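Local coordinates for protein PbICP-C (Plasmodium berghei, PDB 3PNR) that probably inhibits papain-like cysteine peptidases, as the C-terminal inhibitor part of a falstatin-type protein of the malaria parasite, at residues B[41-46]-B[178-183]; B[72-77]-B[161-166]. One frame throughout, in Å; residues are numbered along the deposited sequence.

Contact 1. Residues B[41-46]-B[178-183]; sequences NQETIT and NTKIIY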
loop_
_atom_site.group_PDB
_atom_site.type_symbol
_atom_site.label_atom_id
_atom_site.label_comp_id
_atom_site.label_asym_id
_atom_site.label_seq_id
_atom_site.Cartn_x
_atom_site.Cartn_y
_atom_site.Cartn_z
ATOM N N ASN B 41 7.763 -15.845 11.098
ATOM C CA ASN B 41 8.714 -16.123 12.169
ATOM C C ASN B 41 8.315 -15.608 13.548
ATOM O O ASN B 41 7.351 -14.859 13.705
ATOM C CB ASN B 41 10.097 -15.587 11.810
ATOM C CG ASN B 41 10.129 -14.086 11.712
ATOM O OD1 ASN B 41 10.486 -13.403 12.668
ATOM N ND2 ASN B 41 9.747 -13.557 10.556
ATOM N N GLN B 42 9.102 -16.014 14.537
ATOM C CA GLN B 42 8.850 -15.712 15.935
ATOM C C GLN B 42 10.131 -15.131 16.527
ATOM O O GLN B 42 11.226 -15.396 16.028
ATOM C CB GLN B 42 8.485 -17.008 16.652
ATOM C CG GLN B 42 7.781 -16.846 17.973
ATOM C CD GLN B 42 7.156 -18.154 18.447
ATOM O OE1 GLN B 42 6.751 -18.995 17.637
ATOM N NE2 GLN B 42 7.074 -18.326 19.765
ATOM N N GLU B 43 10.000 -14.330 17.577
ATOM C CA GLU B 43 11.166 -13.765 18.249
ATOM C C GLU B 43 10.808 -13.406 19.680
ATOM O O GLU B 43 10.136 -12.407 19.926
ATOM C CB GLU B 43 11.688 -12.528 17.502
ATOM C CG GLU B 43 12.939 -11.884 18.112
ATOM C CD GLU B 43 13.378 -10.616 17.381
ATOM O OE1 GLU B 43 12.695 -10.220 16.415
ATOM O OE2 GLU B 43 14.402 -10.007 17.768
ATOM N N THR B 44 11.241 -14.229 20.629
ATOM C CA THR B 44 11.049 -13.887 22.032
ATOM C C THR B 44 12.192 -13.004 22.507
ATOM O O THR B 44 13.321 -13.105 22.024
ATOM C CB THR B 44 10.934 -15.117 22.943
ATOM O OG1 THR B 44 9.895 -15.976 22.463
ATOM C CG2 THR B 44 10.591 -14.680 24.362
ATOM N N ILE B 45 11.886 -12.124 23.450
ATOM C CA ILE B 45 12.873 -11.193 23.963
ATOM C C ILE B 45 12.515 -10.795 25.389
ATOM O O ILE B 45 11.466 -10.197 25.641
ATOM C CB ILE B 45 13.003 -9.956 23.057
ATOM C CG1 ILE B 45 13.802 -8.860 23.762
ATOM C CG2 ILE B 45 11.634 -9.443 22.657
ATOM C CD1 ILE B 45 14.057 -7.642 22.896
ATOM N N THR B 46 13.399 -11.146 26.319
ATOM C CA THR B 46 13.158 -10.948 27.743
ATOM C C THR B 46 13.474 -9.526 28.208
ATOM O O THR B 46 14.389 -8.876 27.701
ATOM C CB THR B 46 13.964 -11.961 28.581
ATOM O OG1 THR B 46 15.368 -11.726 28.407
ATOM C CG2 THR B 46 13.632 -13.387 28.145
ATOM N N ASN B 178 5.353 -11.730 11.222
ATOM C CA ASN B 178 6.477 -11.588 12.143
ATOM C C ASN B 178 5.962 -11.352 13.562
ATOM O O ASN B 178 5.409 -10.289 13.867
ATOM C CB ASN B 178 7.382 -10.416 11.741
ATOM C CG ASN B 178 8.185 -10.689 10.480
ATOM O OD1 ASN B 178 9.415 -10.738 10.517
ATOM N ND2 ASN B 178 7.496 -10.852 9.355
ATOM N N THR B 179 6.161 -12.335 14.436
ATOM C CA THR B 179 5.601 -12.275 15.776
ATOM C C THR B 179 6.666 -11.963 16.816
ATOM O O THR B 179 7.751 -12.548 16.797
ATOM C CB THR B 179 4.904 -13.586 16.109
ATOM O OG1 THR B 179 4.005 -13.919 15.037
ATOM C CG2 THR B 179 4.136 -13.474 17.416
ATOM N N LYS B 180 6.361 -11.017 17.701
ATOM C CA LYS B 180 7.264 -10.654 18.790
ATOM C C LYS B 180 6.652 -10.954 20.155
ATOM O O LYS B 180 5.678 -10.316 20.560
ATOM C CB LYS B 180 7.646 -9.175 18.732
ATOM C CG LYS B 180 8.196 -8.696 17.394
ATOM C CD LYS B 180 9.366 -9.528 16.887
ATOM C CE LYS B 180 10.105 -8.789 15.773
ATOM N NZ LYS B 180 10.599 -9.716 14.713
ATOM N N ILE B 181 7.226 -11.931 20.852
ATOM C CA ILE B 181 6.887 -12.190 22.247
ATOM C C ILE B 181 7.857 -11.473 23.178
ATOM O O ILE B 181 9.064 -11.692 23.121
ATOM C CB ILE B 181 6.972 -13.676 22.572
ATOM C CG1 ILE B 181 6.163 -14.487 21.558
ATOM C CG2 ILE B 181 6.522 -13.923 24.018
ATOM C CD1 ILE B 181 6.755 -15.840 21.258
ATOM N N ILE B 182 7.326 -10.606 24.029
ATOM C CA ILE B 182 8.127 -9.986 25.073
ATOM C C ILE B 182 7.902 -10.761 26.358
ATOM O O ILE B 182 6.764 -10.892 26.820
ATOM C CB ILE B 182 7.723 -8.527 25.321
ATOM C CG1 ILE B 182 7.544 -7.795 23.993
ATOM C CG2 ILE B 182 8.754 -7.839 26.198
ATOM C CD1 ILE B 182 8.631 -8.102 23.002
ATOM N N TYR B 183 8.984 -11.291 26.920
ATOM C CA TYR B 183 8.913 -11.968 28.207
ATOM C C TYR B 183 9.338 -11.013 29.319
ATOM O O TYR B 183 10.525 -10.847 29.593
ATOM C CB TYR B 183 9.771 -13.227 28.216
ATOM C CG TYR B 183 9.615 -14.018 29.487
ATOM C CD1 TYR B 183 8.386 -14.564 29.837
ATOM C CD2 TYR B 183 10.689 -14.209 30.345
ATOM C CE1 TYR B 183 8.231 -15.284 31.005
ATOM C CE2 TYR B 183 10.546 -14.929 31.515
ATOM C CZ TYR B 183 9.316 -15.465 31.841
ATOM O OH TYR B 183 9.172 -16.185 33.009
#

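Contact 2. Residues B[72-77]-B[161-166]; sequences LGIHKD and YYIVYS. With CD (cadmium ion), chain F.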
loop_
_atom_site.group_PDB
_atom_site.type_symbol
_atom_site.label_atom_id
_atom_site.label_comp_id
_atom_site.label_asym_id
_atom_site.label_seq_id
_atom_site.Cartn_x
_atom_site.Cartn_y
_atom_site.Cartn_z
ATOM N N LEU B 72 -1.644 -8.831 20.482
ATOM C CA LEU B 72 -2.478 -10.021 20.373
ATOM C C LEU B 72 -2.820 -10.678 21.705
ATOM O O LEU B 72 -3.816 -11.393 21.801
ATOM C CB LEU B 72 -1.826 -11.046 19.439
ATOM C CG LEU B 72 -1.867 -10.712 17.947
ATOM C CD1 LEU B 72 -1.053 -11.732 17.174
ATOM C CD2 LEU B 72 -3.306 -10.655 17.440
ATOM N N GLY B 73 -2.003 -10.456 22.728
ATOM C CA GLY B 73 -2.288 -11.071 24.010
ATOM C C GLY B 73 -1.256 -10.931 25.111
ATOM O O GLY B 73 -0.072 -10.699 24.852
ATOM N N ILE B 74 -1.737 -11.064 26.347
ATOM C CA ILE B 74 -0.899 -11.190 27.532
ATOM C C ILE B 74 -1.172 -12.566 28.140
ATOM O O ILE B 74 -2.328 -12.908 28.395
ATOM C CB ILE B 74 -1.243 -10.109 28.576
ATOM C CG1 ILE B 74 -1.367 -8.738 27.914
ATOM C CG2 ILE B 74 -0.181 -10.062 29.667
ATOM C CD1 ILE B 74 -0.033 -8.050 27.679
ATOM N N HIS B 75 -0.125 -13.360 28.355
ATOM C CA HIS B 75 -0.291 -14.709 28.907
ATOM C C HIS B 75 0.622 -14.977 30.103
ATOM O O HIS B 75 1.710 -14.410 30.213
ATOM C CB HIS B 75 -0.023 -15.780 27.840
ATOM C CG HIS B 75 -0.761 -15.556 26.557
ATOM N ND1 HIS B 75 -2.042 -16.019 26.343
ATOM C CD2 HIS B 75 -0.395 -14.923 25.417
ATOM C CE1 HIS B 75 -2.436 -15.676 25.128
ATOM N NE2 HIS B 75 -1.455 -15.009 24.547
ATOM N N LYS B 76 0.174 -15.850 30.998
ATOM C CA LYS B 76 1.067 -16.403 32.006
ATOM C C LYS B 76 1.744 -17.620 31.403
ATOM O O LYS B 76 2.935 -17.849 31.615
ATOM C CB LYS B 76 0.305 -16.781 33.275
ATOM C CG LYS B 76 0.024 -15.603 34.191
ATOM C CD LYS B 76 1.319 -14.907 34.589
ATOM C CE LYS B 76 1.062 -13.519 35.157
ATOM N NZ LYS B 76 0.124 -13.550 36.312
ATOM N N ASP B 77 0.973 -18.387 30.638
ATOM C CA ASP B 77 1.496 -19.524 29.883
ATOM C C ASP B 77 2.355 -19.061 28.709
ATOM O O ASP B 77 2.018 -18.090 28.030
ATOM C CB ASP B 77 0.344 -20.374 29.338
ATOM C CG ASP B 77 -0.575 -19.587 28.412
ATOM O OD1 ASP B 77 -1.121 -18.558 28.868
ATOM O OD2 ASP B 77 -0.747 -19.990 27.236
ATOM N N TYR B 161 5.233 -12.222 32.567
ATOM C CA TYR B 161 4.191 -11.960 31.582
ATOM C C TYR B 161 4.681 -12.152 30.147
ATOM O O TYR B 161 5.740 -11.645 29.767
ATOM C CB TYR B 161 3.639 -10.545 31.764
ATOM C CG TYR B 161 3.199 -10.232 33.180
ATOM C CD1 TYR B 161 1.929 -10.573 33.625
ATOM C CD2 TYR B 161 4.054 -9.594 34.069
ATOM C CE1 TYR B 161 1.524 -10.287 34.913
ATOM C CE2 TYR B 161 3.657 -9.304 35.363
ATOM C CZ TYR B 161 2.391 -9.655 35.777
ATOM O OH TYR B 161 1.989 -9.372 37.061
ATOM N N TYR B 162 3.904 -12.901 29.364
ATOM C CA TYR B 162 4.150 -13.056 27.933
ATOM C C TYR B 162 3.268 -12.087 27.153
ATOM O O TYR B 162 2.053 -12.285 27.053
ATOM C CB TYR B 162 3.857 -14.491 27.477
ATOM C CG TYR B 162 4.902 -15.492 27.896
ATOM C CD1 TYR B 162 6.127 -15.555 27.247
ATOM C CD2 TYR B 162 4.664 -16.375 28.939
ATOM C CE1 TYR B 162 7.085 -16.468 27.623
ATOM C CE2 TYR B 162 5.614 -17.290 29.324
ATOM C CZ TYR B 162 6.825 -17.334 28.663
ATOM O OH TYR B 162 7.781 -18.250 29.047
ATOM N N ILE B 163 3.887 -11.039 26.618
ATOM C CA ILE B 163 3.188 -10.054 25.799
ATOM C C ILE B 163 3.428 -10.338 24.320
ATOM O O ILE B 163 4.576 -10.413 23.874
ATOM C CB ILE B 163 3.669 -8.632 26.116
ATOM C CG1 ILE B 163 3.691 -8.418 27.632
ATOM C CG2 ILE B 163 2.790 -7.608 25.420
ATOM C CD1 ILE B 163 3.907 -6.985 28.044
ATOM N N VAL B 164 2.350 -10.503 23.559
ATOM C CA VAL B 164 2.484 -10.908 22.158
ATOM C C VAL B 164 2.090 -9.831 21.140
ATOM O O VAL B 164 0.978 -9.303 21.156
ATOM C CB VAL B 164 1.718 -12.205 21.872
ATOM C CG1 VAL B 164 1.939 -12.637 20.436
ATOM C CG2 VAL B 164 2.165 -13.293 22.831
ATOM N N TYR B 165 3.029 -9.502 20.265
ATOM C CA TYR B 165 2.769 -8.577 19.173
ATOM C C TYR B 165 2.979 -9.304 17.862
ATOM O O TYR B 165 3.798 -10.224 17.774
ATOM C CB TYR B 165 3.745 -7.411 19.219
ATOM C CG TYR B 165 3.642 -6.539 20.442
ATOM C CD1 TYR B 165 2.659 -5.566 20.540
ATOM C CD2 TYR B 165 4.548 -6.669 21.488
ATOM C CE1 TYR B 165 2.567 -4.755 21.649
ATOM C CE2 TYR B 165 4.469 -5.859 22.607
ATOM C CZ TYR B 165 3.474 -4.903 22.680
ATOM O OH TYR B 165 3.383 -4.090 23.784
ATOM N N SER B 166 2.263 -8.892 16.828
ATOM C CA SER B 166 2.563 -9.422 15.512
ATOM C C SER B 166 2.299 -8.418 14.415
ATOM O O SER B 166 1.363 -7.623 14.488
ATOM C CB SER B 166 1.804 -10.720 15.250
ATOM O OG SER B 166 2.531 -11.536 14.344
HETATM CD CD CD F . -2.676 -18.152 27.326
HETATM O O HOH W 1 -4.614 -16.578 27.664
#

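Contact 1. Residues B[41-46]-B[178-183]
Glu-43 runs out fully extended, its CG opposite the backbone N (chi1 -178°), while Lys-180 folds at chi2 (-53°) so that its chain passes Glu-43 CB and brings NZ to within 2.7 Å of Glu-43 OE1. In this salt bridge NZ approaches OE1 nearly along its C-O axis. On the same face, Asn-41 ND2 gives a hydrogen bond of 2.8 Å to Asn-178 OD1. The two amide planes stand 86° apart: the acceptor lies in the plane of the donor amide, whereas the donor sits above the acceptor carbonyl. Asn-41 ND2 also reaches Gln-39 O, and Asn-178 OD1 also accepts from Ser-37 N. Farther along, Ile-45 CG2 packs against Ile-182 CD1, the two side chains side by side, with Leu-33 of the other sheet against both. Across the opposite face, Ile-181 CD1 lies beside Gln-42 and Thr-44, and Thr-46 CG2 touches the edge of the Tyr-183 ring. The parallel ladder underneath includes Thr-179 N to Asn-41 O (2.9 Å) and Ile-45 N to Ile-181 O (2.9 Å). It joins strand 41-49, at the edge of the four-stranded mixed sheet within this chain, in parallel to strand 178-186. One face thus passes from amides through an ion pair to aliphatic packing, and the close carboxylate probably helps the largely buried lysine keep its charge.

Contact 2. Residues B[72-77]-B[161-166]
Gly-73, Ile-74 and His-75 pair antiparallel with Val-164, Ile-163 and Tyr-162, the short strand axes lying 175° apart, and a classic beta bulge interrupts the regular pairing where Leu-72 and Gly-73 both face Val-164. In the bulge, Leu-72 N donates to Val-164 O (2.7 Å) and Val-164 N to Gly-73 O (2.8 Å); past it, His-75 and Tyr-162 exchange backbone bonds in both directions. Ile-74 CD1 lies 3.6 Å from Ile-163 CG2, the two side chains pointing the same way toward Val-102 of the second sheet, as in the core of a beta sandwich. His-75 projects from the other face, its CG beside the backbone N (chi1 -50°) and its ring turned by chi2 of -87°, which puts ND1 on the metal side and CD2 beside Val-164. Val-164 CG2 meets the imidazole edge at CD2, and ND1 binds the cadmium ion at 2.4 Å. Just past the strand, the carboxylate of Asp-77 grips the metal unevenly, with OD1 at 2.2 Å and OD2 at 2.7 Å, and a water supplies another ligand. The turn is packed against two tyrosines. Lys-76 runs alongside Tyr-161, its CE 3.3 Å from ring atom CE1, and its NZ forms a salt bridge with Glu-99; Tyr-161 OH is hydrogen-bonded to Lys-157 O. The Tyr-162 ring brings its edge to Lys-76 O. Bonded through ND1, the imidazole must offer that nitrogen's lone pair, so metal binding probably disfavours the doubly protonated histidine, while the aspartate offsets part of the ion's charge.

How the contacts relate
Contacts 1 and 2 illustrate how one sheet is assembled from pairings far apart in sequence. Its strand order is 41-49, 178-186, 159-168, 68-75, so within this chain each contact joins an outer strand to one of the two inner ones, and the contact centres are about 9 Å apart. The inner strands, consecutive in the chain, are probably hydrogen-bonded, with Lys-180 N 2.7 Å from Tyr-165 O and Ile-182 N 2.8 Å from Ile-163 O. Tyr-183 of contact 1 meets Tyr-162 of contact 2, their ring planes at about 40°. The cadmium ion of His-75 and Asp-77 belongs to contact 2; the side chain of Ile-181 is about 11 Å from this cadmium ion.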